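N-acetylmuramoyl-l-alanine amidase (Bartonella henselae, PDB 3NE8) probably cleaves the amide bond between N-acetylmuramic acid and L-alanine in peptidoglycan, as a zinc-dependent hydrolase that remodels the cell wall during division. Local coordinates at residues G15-A20 with D119-L124; G22-L27 with E198-L203; V156-K161 with I216-R221. All coordinates share one frame; numbering follows the deposited sequence.

Contact 1: residues G15-A20 with D119-L124; sequences GIDGGA and DLLDGL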
loop_
_atom_site.group_PDB
_atom_site.type_symbol
_atom_site.label_atom_id
_atom_site.label_comp_id
_atom_site.label_asym_id
_atom_site.label_seq_id
_atom_site.Cartn_x
_atom_site.Cartn_y
_atom_site.Cartn_z
ATOM N N GLY A 15 -27.957 8.690 -19.244
ATOM C CA GLY A 15 -29.168 9.427 -19.539
ATOM C C GLY A 15 -28.884 10.572 -20.484
ATOM O O GLY A 15 -28.274 10.387 -21.537
ATOM N N ILE A 16 -29.344 11.757 -20.112
ATOM C CA ILE A 16 -29.166 12.934 -20.949
ATOM C C ILE A 16 -27.688 13.247 -21.201
ATOM O O ILE A 16 -27.348 13.909 -22.183
ATOM C CB ILE A 16 -29.881 14.171 -20.350
ATOM C CG1 ILE A 16 -29.885 15.332 -21.348
ATOM C CG2 ILE A 16 -29.241 14.581 -19.030
ATOM C CD1 ILE A 16 -30.629 15.032 -22.625
ATOM N N ASP A 17 -26.812 12.770 -20.319
ATOM C CA ASP A 17 -25.374 12.989 -20.476
ATOM C C ASP A 17 -24.749 11.802 -21.216
ATOM O O ASP A 17 -24.469 10.757 -20.622
ATOM C CB ASP A 17 -24.719 13.174 -19.102
ATOM C CG ASP A 17 -23.218 13.392 -19.188
ATOM O OD1 ASP A 17 -22.686 13.569 -20.301
ATOM O OD2 ASP A 17 -22.569 13.404 -18.124
ATOM N N GLY A 18 -24.522 11.961 -22.513
ATOM C CA GLY A 18 -23.909 10.900 -23.290
ATOM C C GLY A 18 -22.412 10.766 -23.071
ATOM O O GLY A 18 -21.814 9.753 -23.437
ATOM N N GLY A 19 -21.791 11.781 -22.472
ATOM C CA GLY A 19 -20.342 11.828 -22.385
ATOM C C GLY A 19 -19.699 12.018 -23.750
ATOM O O GLY A 19 -20.335 12.522 -24.685
ATOM N N ALA A 20 -18.441 11.616 -23.877
ATOM C CA ALA A 20 -17.705 11.769 -25.132
ATOM C C ALA A 20 -18.317 10.911 -26.235
ATOM O O ALA A 20 -18.965 9.899 -25.971
ATOM C CB ALA A 20 -16.251 11.403 -24.926
ATOM N N ASP A 119 -22.697 17.744 -14.170
ATOM C CA ASP A 119 -23.879 17.861 -13.317
ATOM C C ASP A 119 -24.881 18.845 -13.907
ATOM O O ASP A 119 -26.093 18.678 -13.757
ATOM C CB ASP A 119 -23.512 18.387 -11.929
ATOM C CG ASP A 119 -22.998 17.314 -10.990
ATOM O OD1 ASP A 119 -23.145 16.108 -11.265
ATOM O OD2 ASP A 119 -22.470 17.713 -9.932
ATOM N N LEU A 120 -24.369 19.889 -14.551
ATOM C CA LEU A 120 -25.217 20.975 -15.034
ATOM C C LEU A 120 -26.064 20.575 -16.230
ATOM O O LEU A 120 -26.951 21.326 -16.623
ATOM C CB LEU A 120 -24.371 22.196 -15.396
ATOM C CG LEU A 120 -23.535 22.793 -14.262
ATOM C CD1 LEU A 120 -22.740 24.008 -14.740
ATOM C CD2 LEU A 120 -24.404 23.162 -13.071
ATOM N N LEU A 121 -25.820 19.393 -16.789
ATOM C CA LEU A 121 -26.562 18.964 -17.972
ATOM C C LEU A 121 -28.037 18.669 -17.702
ATOM O O LEU A 121 -28.824 18.550 -18.645
ATOM C CB LEU A 121 -25.890 17.759 -18.633
ATOM C CG LEU A 121 -24.506 18.053 -19.217
ATOM C CD1 LEU A 121 -23.805 16.753 -19.610
ATOM C CD2 LEU A 121 -24.583 19.016 -20.394
ATOM N N ASP A 122 -28.424 18.556 -16.432
ATOM C CA ASP A 122 -29.847 18.429 -16.113
ATOM C C ASP A 122 -30.529 19.799 -16.075
ATOM O O ASP A 122 -31.746 19.903 -15.888
ATOM C CB ASP A 122 -30.084 17.653 -14.808
ATOM C CG ASP A 122 -29.426 18.297 -13.599
ATOM O OD1 ASP A 122 -29.025 19.478 -13.674
ATOM O OD2 ASP A 122 -29.323 17.594 -12.563
ATOM N N GLY A 123 -29.756 20.856 -16.289
ATOM C CA GLY A 123 -30.284 22.209 -16.290
ATOM C C GLY A 123 -30.669 22.726 -14.917
ATOM O O GLY A 123 -31.311 23.767 -14.809
ATOM N N LEU A 124 -30.267 22.020 -13.864
ATOM C CA LEU A 124 -30.503 22.492 -12.503
ATOM C C LEU A 124 -29.232 23.148 -11.962
ATOM O O LEU A 124 -28.151 22.953 -12.513
ATOM C CB LEU A 124 -30.944 21.339 -11.604
ATOM C CG LEU A 124 -32.115 20.483 -12.097
ATOM C CD1 LEU A 124 -32.526 19.478 -11.025
ATOM C CD2 LEU A 124 -33.303 21.331 -12.516
#
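L121 lays one methyl, CD1, over the flat carboxylate of D17. The methyl sits almost directly above the carboxylate carbon, with L121 CD1 3.4 Å from D17 CG, and from the same height it reaches D17 OD1, also at 3.4 Å. I16 flanks the pair more loosely: in one of its two conformers the CG2 branch lies near L121 O, on the outer, exposed side of the contact. No hydrogen bond crosses between 15-20 and 119-124, which meet in a van der Waals junction of methyls against oxygen-bearing groups.

The carboxylate beneath the leucine is fixed by its polar partners. With CG anti to the backbone N (chi1 179°), D17 closes an Asx turn, G19 N donating to D17 OD1 over 3.0 Å from the far side of the carboxylate, tilted 45° out of its plane. The other oxygen, OD2, accepts from ND1 of the zinc ligand H13, making D17 a second-shell residue. L121 itself projects from a short 3-10 turn that follows helix 106-116, which supplies the zinc ligand E115; at the end of this turn D122 forms a second Asx turn with L124 N and a salt bridge to R62.

With the L121 methyl and G19 N on opposite faces of the D17 carboxylate, its rotation should be limited and OD2 kept toward H13.

Contact 2: residues G22-L27 with E198-L203; sequences GVTGIL and EDEKLL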
loop_
_atom_site.group_PDB
_atom_site.type_symbol
_atom_site.label_atom_id
_atom_site.label_comp_id
_atom_site.label_asym_id
_atom_site.label_seq_id
_atom_site.Cartn_x
_atom_site.Cartn_y
_atom_site.Cartn_z
ATOM N N GLY A 22 -17.308 9.000 -29.911
ATOM C CA GLY A 22 -16.304 8.584 -30.875
ATOM C C GLY A 22 -16.696 8.882 -32.318
ATOM O O GLY A 22 -17.842 9.234 -32.613
ATOM N N VAL A 23 -15.731 8.741 -33.222
ATOM C CA VAL A 23 -15.960 9.004 -34.640
ATOM C C VAL A 23 -16.976 8.031 -35.230
ATOM O O VAL A 23 -17.649 8.351 -36.213
ATOM C CB VAL A 23 -14.640 8.968 -35.455
ATOM C CG1 VAL A 23 -14.131 7.540 -35.617
ATOM C CG2 VAL A 23 -14.832 9.621 -36.817
ATOM N N THR A 24 -17.085 6.849 -34.635
ATOM C CA THR A 24 -18.061 5.854 -35.078
ATOM C C THR A 24 -19.458 6.084 -34.508
ATOM O O THR A 24 -20.396 5.365 -34.850
ATOM C CB THR A 24 -17.638 4.432 -34.682
ATOM O OG1 THR A 24 -17.567 4.336 -33.253
ATOM C CG2 THR A 24 -16.287 4.069 -35.289
ATOM N N GLY A 25 -19.594 7.075 -33.634
ATOM C CA GLY A 25 -20.861 7.355 -32.985
ATOM C C GLY A 25 -20.988 6.753 -31.600
ATOM O O GLY A 25 -21.933 7.055 -30.869
ATOM N N ILE A 26 -20.045 5.895 -31.230
ATOM C CA ILE A 26 -20.102 5.265 -29.918
ATOM C C ILE A 26 -20.050 6.317 -28.798
ATOM O O ILE A 26 -19.277 7.281 -28.873
ATOM C CB ILE A 26 -18.982 4.215 -29.758
ATOM C CG1 ILE A 26 -19.203 3.375 -28.497
ATOM C CG2 ILE A 26 -17.608 4.885 -29.762
ATOM C CD1 ILE A 26 -18.350 2.123 -28.465
ATOM N N LEU A 27 -20.868 6.124 -27.764
ATOM C CA LEU A 27 -20.967 7.081 -26.662
ATOM C C LEU A 27 -20.304 6.577 -25.394
ATOM O O LEU A 27 -20.473 5.416 -25.001
ATOM C CB LEU A 27 -22.433 7.377 -26.339
ATOM C CG LEU A 27 -23.249 8.116 -27.398
ATOM C CD1 LEU A 27 -24.681 8.300 -26.916
ATOM C CD2 LEU A 27 -22.608 9.459 -27.686
ATOM N N GLU A 198 -7.187 5.414 -32.054
ATOM C CA GLU A 198 -6.716 4.082 -31.712
ATOM C C GLU A 198 -7.388 3.580 -30.437
ATOM O O GLU A 198 -7.805 2.421 -30.359
ATOM C CB GLU A 198 -5.192 4.057 -31.582
ATOM C CG GLU A 198 -4.468 4.295 -32.897
ATOM C CD GLU A 198 -4.841 3.274 -33.953
ATOM O OE1 GLU A 198 -5.001 2.081 -33.611
ATOM O OE2 GLU A 198 -4.968 3.666 -35.131
ATOM N N ASP A 199 -7.500 4.442 -29.429
ATOM C CA ASP A 199 -8.232 4.056 -28.226
ATOM C C ASP A 199 -9.687 3.719 -28.551
ATOM O O ASP A 199 -10.245 2.784 -27.980
ATOM C CB ASP A 199 -8.167 5.143 -27.145
ATOM C CG ASP A 199 -6.901 5.064 -26.307
ATOM O OD1 ASP A 199 -5.964 4.320 -26.683
ATOM O OD2 ASP A 199 -6.834 5.755 -25.274
ATOM N N GLU A 200 -10.312 4.477 -29.447
ATOM C CA GLU A 200 -11.687 4.182 -29.818
ATOM C C GLU A 200 -11.814 2.747 -30.338
ATOM O O GLU A 200 -12.778 2.051 -30.017
ATOM C CB GLU A 200 -12.221 5.190 -30.836
ATOM C CG GLU A 200 -13.683 4.936 -31.195
ATOM C CD GLU A 200 -14.276 6.004 -32.076
ATOM O OE1 GLU A 200 -13.642 7.057 -32.270
ATOM O OE2 GLU A 200 -15.399 5.790 -32.579
ATOM N N LYS A 201 -10.837 2.295 -31.124
ATOM C CA LYS A 201 -10.867 0.925 -31.648
ATOM C C LYS A 201 -10.749 -0.130 -30.547
ATOM O O LYS A 201 -11.392 -1.178 -30.620
ATOM C CB LYS A 201 -9.789 0.710 -32.714
ATOM C CG LYS A 201 -10.107 1.360 -34.047
ATOM C CD LYS A 201 -9.023 1.073 -35.078
ATOM C CE LYS A 201 -9.415 1.603 -36.447
ATOM N NZ LYS A 201 -8.406 1.274 -37.497
ATOM N N LEU A 202 -9.941 0.139 -29.527
ATOM C CA LEU A 202 -9.868 -0.752 -28.373
ATOM C C LEU A 202 -11.168 -0.726 -27.590
ATOM O O LEU A 202 -11.704 -1.769 -27.204
ATOM C CB LEU A 202 -8.731 -0.332 -27.443
ATOM C CG LEU A 202 -7.326 -0.376 -28.039
ATOM C CD1 LEU A 202 -6.309 0.172 -27.058
ATOM C CD2 LEU A 202 -6.960 -1.801 -28.450
ATOM N N LEU A 203 -11.678 0.478 -27.361
ATOM C CA LEU A 203 -12.866 0.684 -26.532
ATOM C C LEU A 203 -14.097 -0.030 -27.073
ATOM O O LEU A 203 -14.991 -0.411 -26.311
ATOM C CB LEU A 203 -13.160 2.180 -26.391
ATOM C CG LEU A 203 -12.167 2.979 -25.547
ATOM C CD1 LEU A 203 -12.373 4.472 -25.739
ATOM C CD2 LEU A 203 -12.285 2.594 -24.084
#
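This is a polar clasp between a loop and a helix at the periphery of the domain: E200, on helix 197-203, reaches out and grips the type I turn G22-G25 in the loop ahead of helix 28-45. The glutamate arm has CG anti to the backbone N (chi1 -177°) and stays extended beyond CG, which carries its carboxylate clear of the helix onto the turn.

Both oxygens are used there. V23 N donates to E200 OE1 over 2.8 Å, from the syn side and 17° out of the carboxylate plane. The neighbouring amide, T24 N, meets the syn lone pair of E200 OE2 at 2.9 Å in a nearly straight bond (166°). T24 adds its hydroxyl, OG1 giving a hydrogen bond of 2.7 Å to the same E200 OE2, nearly in line with its C-O bond.

Apolar groups close round the polar end. G22, lacking a side chain, lets E200 CD approach to 3.5 Å from its CA, and V23 CG1 rests 3.4 Å from E200 OE1. I26 runs past the arm in the opposite direction, with CG2 4.2 Å from E200 CG.

Three donors thus satisfy one buried carboxylate and would probably favour its ionised form. In return, the turn is pinned to helix 197-203 a few residues before the zinc ligand E28, which lies just beyond the N-cap residue L27.

Contact 3: residues V156-K161 with I216-R221; sequences VSNLSK and IAYSIR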
loop_
_atom_site.group_PDB
_atom_site.type_symbol
_atom_site.label_atom_id
_atom_site.label_comp_id
_atom_site.label_asym_id
_atom_site.label_seq_id
_atom_site.Cartn_x
_atom_site.Cartn_y
_atom_site.Cartn_z
ATOM N N VAL A 156 -2.176 0.221 -12.010
ATOM C CA VAL A 156 -1.179 0.538 -13.021
ATOM C C VAL A 156 -0.169 -0.598 -13.176
ATOM O O VAL A 156 0.132 -1.016 -14.289
ATOM C CB VAL A 156 -0.446 1.847 -12.675
ATOM C CG1 VAL A 156 0.827 1.985 -13.504
ATOM C CG2 VAL A 156 -1.376 3.039 -12.863
ATOM N N SER A 157 0.335 -1.103 -12.055
ATOM C CA SER A 157 1.307 -2.196 -12.083
ATOM C C SER A 157 0.763 -3.412 -12.835
ATOM O O SER A 157 1.442 -3.982 -13.686
ATOM C CB SER A 157 1.687 -2.593 -10.654
ATOM O OG SER A 157 2.619 -3.666 -10.652
ATOM N N ASN A 158 -0.460 -3.817 -12.520
ATOM C CA ASN A 158 -1.035 -5.002 -13.146
ATOM C C ASN A 158 -1.462 -4.797 -14.596
ATOM O O ASN A 158 -1.365 -5.717 -15.404
ATOM C CB ASN A 158 -2.177 -5.563 -12.303
ATOM C CG ASN A 158 -1.674 -6.242 -11.051
ATOM O OD1 ASN A 158 -0.667 -6.956 -11.086
ATOM N ND2 ASN A 158 -2.357 -6.025 -9.944
ATOM N N LEU A 159 -1.907 -3.593 -14.935
ATOM C CA LEU A 159 -2.206 -3.307 -16.339
ATOM C C LEU A 159 -0.934 -3.460 -17.161
ATOM O O LEU A 159 -0.952 -4.032 -18.250
ATOM C CB LEU A 159 -2.792 -1.909 -16.518
ATOM C CG LEU A 159 -4.212 -1.711 -15.993
ATOM C CD1 LEU A 159 -4.580 -0.243 -16.105
ATOM C CD2 LEU A 159 -5.186 -2.577 -16.759
ATOM N N SER A 160 0.174 -2.959 -16.630
ATOM C CA SER A 160 1.455 -3.059 -17.311
ATOM C C SER A 160 1.865 -4.519 -17.497
ATOM O O SER A 160 2.304 -4.917 -18.576
ATOM C CB SER A 160 2.520 -2.299 -16.523
ATOM O OG SER A 160 3.792 -2.421 -17.132
ATOM N N LYS A 161 1.717 -5.317 -16.443
ATOM C CA LYS A 161 2.062 -6.735 -16.520
ATOM C C LYS A 161 1.196 -7.461 -17.548
ATOM O O LYS A 161 1.621 -8.454 -18.141
ATOM C CB LYS A 161 1.936 -7.403 -15.149
ATOM C CG LYS A 161 2.934 -6.901 -14.126
ATOM C CD LYS A 161 2.761 -7.611 -12.793
ATOM C CE LYS A 161 3.807 -7.150 -11.788
ATOM N NZ LYS A 161 3.703 -7.881 -10.495
ATOM N N ILE A 216 -8.116 -5.446 -13.769
ATOM C CA ILE A 216 -8.610 -4.648 -12.653
ATOM C C ILE A 216 -9.187 -5.531 -11.549
ATOM O O ILE A 216 -8.961 -5.278 -10.363
ATOM C CB ILE A 216 -9.606 -3.575 -13.126
ATOM C CG1 ILE A 216 -8.901 -2.616 -14.089
ATOM C CG2 ILE A 216 -10.210 -2.825 -11.942
ATOM C CD1 ILE A 216 -9.805 -1.650 -14.773
ATOM N N ALA A 217 -9.890 -6.596 -11.924
ATOM C CA ALA A 217 -10.453 -7.509 -10.930
ATOM C C ALA A 217 -9.347 -8.160 -10.099
ATOM O O ALA A 217 -9.483 -8.308 -8.879
ATOM C CB ALA A 217 -11.326 -8.565 -11.594
ATOM N N TYR A 218 -8.247 -8.528 -10.747
ATOM C CA TYR A 218 -7.096 -9.072 -10.041
ATOM C C TYR A 218 -6.535 -8.042 -9.064
ATOM O O TYR A 218 -6.221 -8.371 -7.912
ATOM C CB TYR A 218 -6.032 -9.518 -11.049
ATOM C CG TYR A 218 -4.794 -10.116 -10.419
ATOM C CD1 TYR A 218 -4.830 -11.365 -9.812
ATOM C CD2 TYR A 218 -3.589 -9.433 -10.436
ATOM C CE1 TYR A 218 -3.692 -11.915 -9.236
ATOM C CE2 TYR A 218 -2.442 -9.979 -9.865
ATOM C CZ TYR A 218 -2.507 -11.212 -9.268
ATOM O OH TYR A 218 -1.361 -11.737 -8.708
ATOM N N SER A 219 -6.404 -6.798 -9.511
ATOM C CA SER A 219 -5.929 -5.736 -8.636
ATOM C C SER A 219 -6.833 -5.564 -7.432
ATOM O O SER A 219 -6.354 -5.336 -6.320
ATOM C CB SER A 219 -5.815 -4.409 -9.380
ATOM O OG SER A 219 -4.812 -4.505 -10.378
ATOM N N ILE A 220 -8.145 -5.650 -7.654
ATOM C CA ILE A 220 -9.104 -5.551 -6.560
ATOM C C ILE A 220 -8.933 -6.683 -5.556
ATOM O O ILE A 220 -8.952 -6.457 -4.338
ATOM C CB ILE A 220 -10.554 -5.485 -7.089
ATOM C CG1 ILE A 220 -10.770 -4.157 -7.819
ATOM C CG2 ILE A 220 -11.549 -5.668 -5.941
ATOM C CD1 ILE A 220 -12.068 -4.100 -8.612
ATOM N N ARG A 221 -8.746 -7.904 -6.032
ATOM C CA ARG A 221 -8.501 -9.035 -5.140
ATOM C C ARG A 221 -7.251 -8.818 -4.283
ATOM O O ARG A 221 -7.239 -9.117 -3.084
ATOM C CB ARG A 221 -8.376 -10.328 -5.946
ATOM C CG ARG A 221 -9.610 -10.653 -6.777
ATOM C CD ARG A 221 -10.634 -11.463 -5.994
ATOM N NE ARG A 221 -11.149 -10.748 -4.831
ATOM C CZ ARG A 221 -11.245 -11.276 -3.615
ATOM N NH1 ARG A 221 -10.861 -12.527 -3.403
ATOM N NH2 ARG A 221 -11.728 -10.555 -2.614
#
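Two long helices of the alpha/beta domain, 135-161 and 206-227, pack here through a buried asparagine-serine hydrogen bond. N158 points at the neighbouring helix and donates from ND2 to S219 OG over 2.9 Å. The bond is nearly straight (167°), and the serine oxygen lies close to the amide plane. N158 CG stands anti to its carbonyl carbon (chi1 -73°), a setting that swings the amide toward S219. The same ND2 donates to Q222 one turn further along helix 206-227, so two acceptors on one helix fix the amide's rotation.

Y218 borders the amide on the more exposed side. N158 CG lies in the plane of its ring, at the edge and 3.8 Å from Y218 CD2, while N158 OD1 approaches Y218 CE2 to 3.7 Å; the amide and ring planes are turned 67° apart. S219 also touches F151, N154 and V155 of helix 135-161, and I216 carries helix 206-227 onto F35 and L39 of helix 28-45. Such helix-to-helix packing, with a buried side-chain hydrogen bond between the helices, belongs to the helical layer of an alpha/beta fold.

How the contacts relate
Contact 3 is the buried one, joining two long helices, whereas contacts 1 and 2 are only partly buried and lie nearer the periphery. Those two share the long loop between strand 5-11 and helix 28-45, contact 1 using its earlier residues (15-20) and contact 2 its later ones (22-27), and they touch where L27 packs against G18 and A20. Their chemistry differs: a methyl packed on a second-shell carboxylate in contact 1, a cluster of hydrogen bonds to a glutamate in contact 2, and a single amide-hydroxyl bond in contact 3. Contacts 1 and 3 lie on opposite sides of the chain's centre, their nearest atoms about 18 Å apart; contacts 2 and 3 use consecutive helices, 197-203 and 206-227.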